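Local coordinates for protein beta-lactamase (Sphaerobacter thermophilus, PDB 4EWF) that probably hydrolyses the amide bond of beta-lactams to give substituted beta-amino acids, at residues 21-35 / 235-247. Sequence-based numbering, arbitrary orientation.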
loop_
_atom_site.group_PDB
_atom_site.type_symbol
_atom_site.label_atom_id
_atom_site.label_comp_id
_atom_site.label_asym_id
_atom_site.label_seq_id
_atom_site.Cartn_x
_atom_site.Cartn_y
_atom_site.Cartn_z
ATOM N N ALA A 21 4.553 -0.301 -20.145
ATOM C CA ALA A 21 3.318 -0.544 -19.418
ATOM C C ALA A 21 2.186 0.312 -20.001
ATOM O O ALA A 21 1.029 -0.099 -20.029
ATOM C CB ALA A 21 3.514 -0.261 -17.929
ATOM N N GLU A 22 2.531 1.501 -20.472
ATOM C CA GLU A 22 1.535 2.447 -20.979
ATOM C C GLU A 22 1.252 2.307 -22.473
ATOM O O GLU A 22 0.379 2.997 -23.020
ATOM C CB GLU A 22 1.972 3.881 -20.682
ATOM C CG GLU A 22 2.081 4.190 -19.206
ATOM C CD GLU A 22 2.420 5.646 -18.941
ATOM O OE1 GLU A 22 3.165 6.245 -19.752
ATOM O OE2 GLU A 22 1.935 6.200 -17.923
ATOM N N ALA A 23 1.983 1.417 -23.132
ATOM C CA ALA A 23 1.916 1.306 -24.578
ATOM C C ALA A 23 0.517 0.967 -25.109
ATOM O O ALA A 23 0.170 1.364 -26.217
ATOM C CB ALA A 23 2.950 0.299 -25.086
ATOM N N THR A 24 -0.284 0.235 -24.339
ATOM C CA THR A 24 -1.625 -0.109 -24.816
ATOM C C THR A 24 -2.696 0.916 -24.424
ATOM O O THR A 24 -3.886 0.676 -24.606
ATOM C CB THR A 24 -2.058 -1.536 -24.404
ATOM O OG1 THR A 24 -1.891 -1.707 -22.991
ATOM C CG2 THR A 24 -1.222 -2.577 -25.144
ATOM N N GLY A 25 -2.277 2.058 -23.893
ATOM C CA GLY A 25 -3.202 3.153 -23.663
ATOM C C GLY A 25 -3.548 3.412 -22.203
ATOM O O GLY A 25 -4.220 4.399 -21.892
ATOM N N GLY A 26 -3.084 2.548 -21.306
ATOM C CA GLY A 26 -3.301 2.764 -19.887
ATOM C C GLY A 26 -2.349 3.809 -19.321
ATOM O O GLY A 26 -1.554 4.407 -20.048
ATOM N N THR A 27 -2.412 4.012 -18.013
ATOM C CA THR A 27 -1.599 5.034 -17.354
ATOM C C THR A 27 -0.872 4.474 -16.150
ATOM O O THR A 27 -1.447 3.709 -15.375
ATOM C CB THR A 27 -2.492 6.226 -16.891
ATOM O OG1 THR A 27 -3.097 6.823 -18.039
ATOM C CG2 THR A 27 -1.662 7.297 -16.153
ATOM N N VAL A 28 0.383 4.889 -15.977
ATOM C CA VAL A 28 1.166 4.527 -14.793
ATOM C C VAL A 28 1.523 5.790 -13.997
ATOM O O VAL A 28 1.812 6.840 -14.575
ATOM C CB VAL A 28 2.474 3.782 -15.202
ATOM C CG1 VAL A 28 3.425 3.596 -14.000
ATOM C CG2 VAL A 28 2.136 2.428 -15.843
ATOM N N GLY A 29 1.466 5.696 -12.674
ATOM C CA GLY A 29 2.005 6.735 -11.807
ATOM C C GLY A 29 3.019 6.034 -10.924
ATOM O O GLY A 29 2.735 4.960 -10.383
ATOM N N ALA A 30 4.207 6.616 -10.788
ATOM C CA ALA A 30 5.276 5.983 -10.019
ATOM C C ALA A 30 6.141 7.028 -9.351
ATOM O O ALA A 30 6.578 7.994 -9.985
ATOM C CB ALA A 30 6.137 5.105 -10.919
ATOM N N THR A 31 6.392 6.818 -8.068
ATOM C CA THR A 31 7.355 7.603 -7.324
ATOM C C THR A 31 8.241 6.602 -6.598
ATOM O O THR A 31 7.762 5.794 -5.815
ATOM C CB THR A 31 6.652 8.556 -6.322
ATOM O OG1 THR A 31 5.874 9.511 -7.051
ATOM C CG2 THR A 31 7.672 9.303 -5.473
ATOM N N ILE A 32 9.534 6.646 -6.878
ATOM C CA ILE A 32 10.449 5.642 -6.380
ATOM C C ILE A 32 11.615 6.364 -5.762
ATOM O O ILE A 32 12.254 7.187 -6.413
ATOM C CB ILE A 32 10.931 4.725 -7.524
ATOM C CG1 ILE A 32 9.748 3.924 -8.087
ATOM C CG2 ILE A 32 12.083 3.812 -7.042
ATOM C CD1 ILE A 32 10.004 3.297 -9.451
ATOM N N VAL A 33 11.882 6.090 -4.496
ATOM C CA VAL A 33 12.940 6.812 -3.817
ATOM C C VAL A 33 14.136 5.918 -3.559
ATOM O O VAL A 33 14.022 4.913 -2.867
ATOM C CB VAL A 33 12.455 7.401 -2.478
ATOM C CG1 VAL A 33 13.537 8.294 -1.883
ATOM C CG2 VAL A 33 11.147 8.180 -2.686
ATOM N N ALA A 34 15.288 6.295 -4.114
ATOM C CA ALA A 34 16.510 5.522 -3.935
ATOM C C ALA A 34 17.039 5.700 -2.523
ATOM O O ALA A 34 16.718 6.682 -1.854
ATOM C CB ALA A 34 17.576 5.966 -4.954
ATOM N N PRO A 35 17.868 4.754 -2.069
ATOM C CA PRO A 35 18.549 4.837 -0.780
ATOM C C PRO A 35 19.114 6.230 -0.518
ATOM O O PRO A 35 18.917 6.783 0.565
ATOM C CB PRO A 35 19.679 3.829 -0.936
ATOM C CG PRO A 35 19.092 2.783 -1.803
ATOM C CD PRO A 35 18.198 3.507 -2.776
ATOM N N GLY A 235 20.766 -0.786 1.596
ATOM C CA GLY A 235 19.827 0.320 1.748
ATOM C C GLY A 235 18.390 -0.036 1.390
ATOM O O GLY A 235 18.089 -1.190 1.068
ATOM N N THR A 236 17.502 0.956 1.438
ATOM C CA THR A 236 16.073 0.711 1.225
ATOM C C THR A 236 15.507 1.487 0.041
ATOM O O THR A 236 15.752 2.682 -0.104
ATOM C CB THR A 236 15.249 1.061 2.485
ATOM O OG1 THR A 236 15.634 0.194 3.554
ATOM C CG2 THR A 236 13.752 0.883 2.220
ATOM N N LEU A 237 14.742 0.791 -0.793
ATOM C CA LEU A 237 14.058 1.394 -1.916
ATOM C C LEU A 237 12.584 1.645 -1.561
ATOM O O LEU A 237 11.885 0.729 -1.124
ATOM C CB LEU A 237 14.125 0.443 -3.114
ATOM C CG LEU A 237 13.547 1.000 -4.411
ATOM C CD1 LEU A 237 14.536 2.008 -4.983
ATOM C CD2 LEU A 237 13.289 -0.116 -5.404
ATOM N N VAL A 238 12.102 2.869 -1.750
ATOM C CA VAL A 238 10.664 3.117 -1.568
ATOM C C VAL A 238 9.964 3.095 -2.920
ATOM O O VAL A 238 10.409 3.743 -3.856
ATOM C CB VAL A 238 10.393 4.463 -0.865
ATOM C CG1 VAL A 238 8.905 4.755 -0.814
ATOM C CG2 VAL A 238 11.000 4.462 0.543
ATOM N N VAL A 239 8.862 2.353 -3.012
ATOM C CA VAL A 239 8.166 2.170 -4.277
ATOM C C VAL A 239 6.655 2.400 -4.161
ATOM O O VAL A 239 5.964 1.689 -3.444
ATOM C CB VAL A 239 8.410 0.749 -4.833
ATOM C CG1 VAL A 239 7.599 0.526 -6.128
ATOM C CG2 VAL A 239 9.905 0.527 -5.048
ATOM N N ALA A 240 6.151 3.397 -4.871
ATOM C CA ALA A 240 4.708 3.617 -4.936
ATOM C C ALA A 240 4.285 3.659 -6.408
ATOM O O ALA A 240 4.577 4.614 -7.126
ATOM C CB ALA A 240 4.331 4.919 -4.207
ATOM N N VAL A 241 3.647 2.594 -6.872
ATOM C CA VAL A 241 3.233 2.524 -8.267
ATOM C C VAL A 241 1.737 2.303 -8.357
ATOM O O VAL A 241 1.200 1.400 -7.723
ATOM C CB VAL A 241 3.963 1.387 -9.003
ATOM C CG1 VAL A 241 3.480 1.269 -10.449
ATOM C CG2 VAL A 241 5.465 1.641 -8.955
ATOM N N PHE A 242 1.072 3.167 -9.120
ATOM C CA PHE A 242 -0.351 3.049 -9.397
ATOM C C PHE A 242 -0.540 2.811 -10.878
ATOM O O PHE A 242 0.139 3.434 -11.695
ATOM C CB PHE A 242 -1.084 4.324 -8.943
ATOM C CG PHE A 242 -1.108 4.479 -7.445
ATOM C CD1 PHE A 242 -2.261 4.200 -6.725
ATOM C CD2 PHE A 242 0.043 4.830 -6.752
ATOM C CE1 PHE A 242 -2.285 4.317 -5.332
ATOM C CE2 PHE A 242 0.033 4.947 -5.352
ATOM C CZ PHE A 242 -1.141 4.681 -4.644
ATOM N N THR A 243 -1.442 1.898 -11.241
ATOM C CA THR A 243 -1.712 1.709 -12.663
ATOM C C THR A 243 -3.210 1.672 -12.920
ATOM O O THR A 243 -3.992 1.192 -12.102
ATOM C CB THR A 243 -1.055 0.439 -13.284
ATOM O OG1 THR A 243 -1.868 -0.717 -13.024
ATOM C CG2 THR A 243 0.372 0.213 -12.771
ATOM N N GLU A 244 -3.594 2.160 -14.089
ATOM C CA GLU A 244 -4.988 2.356 -14.408
ATOM C C GLU A 244 -5.216 2.010 -15.872
ATOM O O GLU A 244 -4.468 2.452 -16.759
ATOM C CB GLU A 244 -5.296 3.828 -14.108
ATOM C CG GLU A 244 -6.534 4.417 -14.641
ATOM C CD GLU A 244 -6.605 5.901 -14.283
ATOM O OE1 GLU A 244 -6.505 6.219 -13.081
ATOM O OE2 GLU A 244 -6.727 6.738 -15.199
ATOM N N ASN A 245 -6.251 1.217 -16.130
ATOM C CA ASN A 245 -6.629 0.862 -17.492
ATOM C C ASN A 245 -5.585 0.106 -18.312
ATOM O O ASN A 245 -5.612 0.176 -19.536
ATOM C CB ASN A 245 -7.063 2.115 -18.264
ATOM C CG ASN A 245 -8.249 2.786 -17.625
ATOM O OD1 ASN A 245 -9.185 2.113 -17.184
ATOM N ND2 ASN A 245 -8.200 4.109 -17.522
ATOM N N LEU A 246 -4.665 -0.599 -17.659
ATOM C CA LEU A 246 -3.863 -1.584 -18.390
ATOM C C LEU A 246 -4.802 -2.690 -18.875
ATOM O O LEU A 246 -5.955 -2.754 -18.450
ATOM C CB LEU A 246 -2.732 -2.150 -17.526
ATOM C CG LEU A 246 -1.710 -1.165 -16.940
ATOM C CD1 LEU A 246 -0.357 -1.837 -16.687
ATOM C CD2 LEU A 246 -1.545 0.036 -17.815
ATOM N N PRO A 247 -4.324 -3.560 -19.772
ATOM C CA PRO A 247 -5.273 -4.492 -20.399
ATOM C C PRO A 247 -5.994 -5.442 -19.439
ATOM O O PRO A 247 -7.162 -5.757 -19.660
ATOM C CB PRO A 247 -4.393 -5.268 -21.374
ATOM C CG PRO A 247 -3.332 -4.264 -21.760
ATOM C CD PRO A 247 -3.019 -3.562 -20.461
HETATM O O HOH W 1 -4.997 -0.991 -21.986
HETATM O O HOH W 2 -5.676 6.255 -17.620
HETATM O O HOH W 3 14.788 5.217 0.150
#
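Thr27 and Glu244, Gly29 and Phe242, Thr31 and Ala240, and Val33 and Val238 are the four hydrogen-bonded pairs joining strands 27-33 and 235-244, which run antiparallel at 174°. Each pair exchanges two backbone bonds; Gly29 N reaches Phe242 O at 2.8 Å and is almost straight, with 173° at the hydrogen. In between, the CA atoms of Val28, Ala30 and Ile32 each direct a C-H at a carbonyl of the partner strand, the shortest being Ile32 CA to Val238 O at 3.2 Å.

The side chains of Val28, Ala30 and Ile32 share one face with those of Val239, Val241 and Thr243. Ile32 holds CG2 anti to its N (chi1 -65° for CG1), beside the carbonyl carbon, where this methyl meets Leu237 CD1 at 3.7 Å as the two side chains cross obliquely. Ala30 CB touches Val241 CG2 at 4.0 Å, while Val28 and Thr243 lie side by side, methyl against methyl. Helix 249-266 covers this face, with Ile259 on Ile32 and Ile256 on Val241. On the other face Val33 and Val238 meet through their CB atoms, and Thr31 OG1 is hydrogen-bonded to Asp165 OD1 of helix 164-175.

Beyond the strand, Leu246 brings CD2 to 3.4 Å from Ala21 O and also packs it against Gly26 CA. Glu22 OE2 accepts a hydrogen bond from Val28 N through its anti lone pair (2.8 Å), tying Glu22 to the start of strand 27-33, and is also hydrogen-bonded to His42 NE2. A water donates to Glu244 OE2 and is hydrogen-bonded to Thr27 OG1, linking the two side chains.

Strand 39-42 flanks 27-33 and strand 223-232 flanks 235-244, so this N-terminal-to-C-terminal pairing lies inside the five-stranded antiparallel sheet of the alpha/beta domain characteristic of class A beta-lactamases.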